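PDB 4V1T: LYND from Lyngbya aestuarii, which probably acts as an ATP-dependent YcaO-type cyclodehydratase, binding adenine nucleotide and magnesium to convert side chains of a peptide substrate into azoline heterocycles. Local coordinates for residues 221-226 and 389-394. Sequence-based numbering, arbitrary orientation.
Sequences VLRQKQ and FGSATS
R223 and Q224, on the last turn of helix 216-225, meet an extended loop, 389-394, that runs past the helix and leads into helix 395-401. The backbones come nearest where the CA atoms of Q224 and T393 lie 5.3 Å apart, and from there the loop draws away toward G390, so a long side chain is needed to follow it. R223 supplies that length. With CG anti to its carbonyl carbon (chi1 -86°) and the chain bent at chi3, its CD and NE pass the carbonyl of A392, and the guanidinium arrives at the loop backbone. There NH1 donates a hydrogen bond to G390 O, 3.1 Å away and bent to 146°, with the oxygen near the guanidinium plane; the position of NH1 is somewhat uncertain. A392 N lies over one face of the group, a contact between two donors and no bond. Replacing R223 by alanine takes away the whole arm, and G390 O would probably lose this donor, with a gap opening beside the 390-392 backbone. The contact joins the helix, which follows zinc ligands C203 and C206 in sequence, to the loop between strand 381-385 and helix 395-401. S220, one turn before Q224, hydrogen-bonds A392 O through its hydroxyl. Q224 uses its aliphatic part first: CG rests on T393 O at 3.1 Å. Its chain then runs extended, which brings the amide beside the backbone of S394, NE2 lying 3.5 Å from S394 C. A glutamine suits this seam because its aliphatic CG packs on the loop while NE2 has two hydrogens to give, one to S220 OG and one to Y24 OH of the second subunit. S394 points away, and as N-cap its OG accepts the backbone N of G397, a role suited to a short hydroxyl side chain.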
loop_
_atom_site.group_PDB
_atom_site.type_symbol
_atom_site.label_atom_id
_atom_site.label_comp_id
_atom_site.label_asym_id
_atom_site.label_seq_id
_atom_site.Cartn_x
_atom_site.Cartn_y
_atom_site.Cartn_z
ATOM N N VAL B 221 32.893 6.363 -3.750
ATOM C CA VAL B 221 33.948 5.838 -4.595
ATOM C C VAL B 221 34.525 6.965 -5.432
ATOM O O VAL B 221 35.741 7.084 -5.571
ATOM C CB VAL B 221 33.417 4.708 -5.509
ATOM C CG1 VAL B 221 34.296 4.514 -6.742
ATOM C CG2 VAL B 221 33.299 3.413 -4.723
ATOM N N LEU B 222 33.645 7.796 -5.979
ATOM C CA LEU B 222 34.070 8.918 -6.799
ATOM C C LEU B 222 34.880 9.917 -5.982
ATOM O O LEU B 222 35.915 10.384 -6.437
ATOM C CB LEU B 222 32.866 9.609 -7.436
ATOM C CG LEU B 222 32.152 8.794 -8.521
ATOM C CD1 LEU B 222 30.757 9.351 -8.803
ATOM C CD2 LEU B 222 32.971 8.741 -9.801
ATOM N N ARG B 223 34.395 10.239 -4.785
ATOM C CA ARG B 223 35.121 11.112 -3.859
ATOM C C ARG B 223 36.466 10.512 -3.501
ATOM O O ARG B 223 37.483 11.199 -3.529
ATOM C CB ARG B 223 34.316 11.354 -2.581
ATOM C CG ARG B 223 33.331 12.505 -2.682
ATOM C CD ARG B 223 32.259 12.414 -1.617
ATOM N NE ARG B 223 31.412 11.225 -1.768
ATOM C CZ ARG B 223 30.274 11.030 -1.108
ATOM N NH1 ARG B 223 29.837 11.947 -0.272
ATOM N NH2 ARG B 223 29.551 9.934 -1.281
ATOM N N GLN B 224 36.466 9.234 -3.167
ATOM C CA GLN B 224 37.700 8.546 -2.842
ATOM C C GLN B 224 38.636 8.513 -4.015
ATOM O O GLN B 224 39.840 8.645 -3.869
ATOM C CB GLN B 224 37.417 7.133 -2.405
ATOM C CG GLN B 224 37.010 7.063 -0.971
ATOM C CD GLN B 224 36.704 5.661 -0.538
ATOM O OE1 GLN B 224 37.545 4.773 -0.614
ATOM N NE2 GLN B 224 35.495 5.458 -0.058
ATOM N N LYS B 225 38.070 8.351 -5.191
ATOM C CA LYS B 225 38.854 8.165 -6.377
ATOM C C LYS B 225 39.704 9.356 -6.555
ATOM O O LYS B 225 40.838 9.246 -6.969
ATOM C CB LYS B 225 37.993 8.033 -7.600
ATOM C CG LYS B 225 38.778 7.549 -8.779
ATOM C CD LYS B 225 37.939 6.620 -9.612
ATOM C CE LYS B 225 38.382 6.631 -11.036
ATOM N NZ LYS B 225 37.197 6.577 -11.909
ATOM N N GLN B 226 39.127 10.509 -6.257
ATOM C CA GLN B 226 39.833 11.767 -6.358
ATOM C C GLN B 226 40.796 11.929 -5.184
ATOM O O GLN B 226 41.906 11.409 -5.211
ATOM C CB GLN B 226 38.843 12.924 -6.406
ATOM C CG GLN B 226 37.586 12.584 -7.167
ATOM C CD GLN B 226 37.203 13.628 -8.200
ATOM O OE1 GLN B 226 36.288 14.424 -7.980
ATOM N NE2 GLN B 226 37.888 13.621 -9.343
ATOM N N PHE B 389 22.346 10.143 2.919
ATOM C CA PHE B 389 23.775 10.212 2.621
ATOM C C PHE B 389 24.543 11.287 3.379
ATOM O O PHE B 389 23.971 12.229 3.922
ATOM C CB PHE B 389 23.987 10.406 1.114
ATOM C CG PHE B 389 23.269 11.603 0.549
ATOM C CD1 PHE B 389 23.805 12.882 0.672
ATOM C CD2 PHE B 389 22.059 11.452 -0.104
ATOM C CE1 PHE B 389 23.146 13.984 0.154
ATOM C CE2 PHE B 389 21.395 12.551 -0.622
ATOM C CZ PHE B 389 21.940 13.818 -0.496
ATOM N N GLY B 390 25.838 11.053 3.378
ATOM C CA GLY B 390 26.843 11.937 3.901
ATOM C C GLY B 390 27.992 11.900 2.925
ATOM O O GLY B 390 28.046 11.040 2.047
ATOM N N SER B 391 28.889 12.860 3.051
ATOM C CA SER B 391 30.074 12.860 2.239
ATOM C C SER B 391 31.102 12.024 2.969
ATOM O O SER B 391 31.638 12.434 3.973
ATOM C CB SER B 391 30.562 14.278 2.019
ATOM O OG SER B 391 29.462 15.154 1.932
ATOM N N ALA B 392 31.347 10.830 2.460
ATOM C CA ALA B 392 32.258 9.911 3.092
ATOM C C ALA B 392 33.401 9.685 2.155
ATOM O O ALA B 392 33.213 9.488 0.964
ATOM C CB ALA B 392 31.562 8.609 3.412
ATOM N N THR B 393 34.593 9.747 2.717
ATOM C CA THR B 393 35.808 9.599 1.971
ATOM C C THR B 393 36.484 8.290 2.270
ATOM O O THR B 393 37.625 8.108 1.915
ATOM C CB THR B 393 36.763 10.713 2.344
ATOM O OG1 THR B 393 37.203 10.521 3.682
ATOM C CG2 THR B 393 36.069 12.032 2.269
ATOM N N SER B 394 35.811 7.384 2.950
ATOM C CA SER B 394 36.468 6.139 3.337
ATOM C C SER B 394 35.466 5.002 3.432
ATOM O O SER B 394 34.263 5.229 3.575
ATOM C CB SER B 394 37.209 6.309 4.672
ATOM O OG SER B 394 36.374 6.858 5.675
#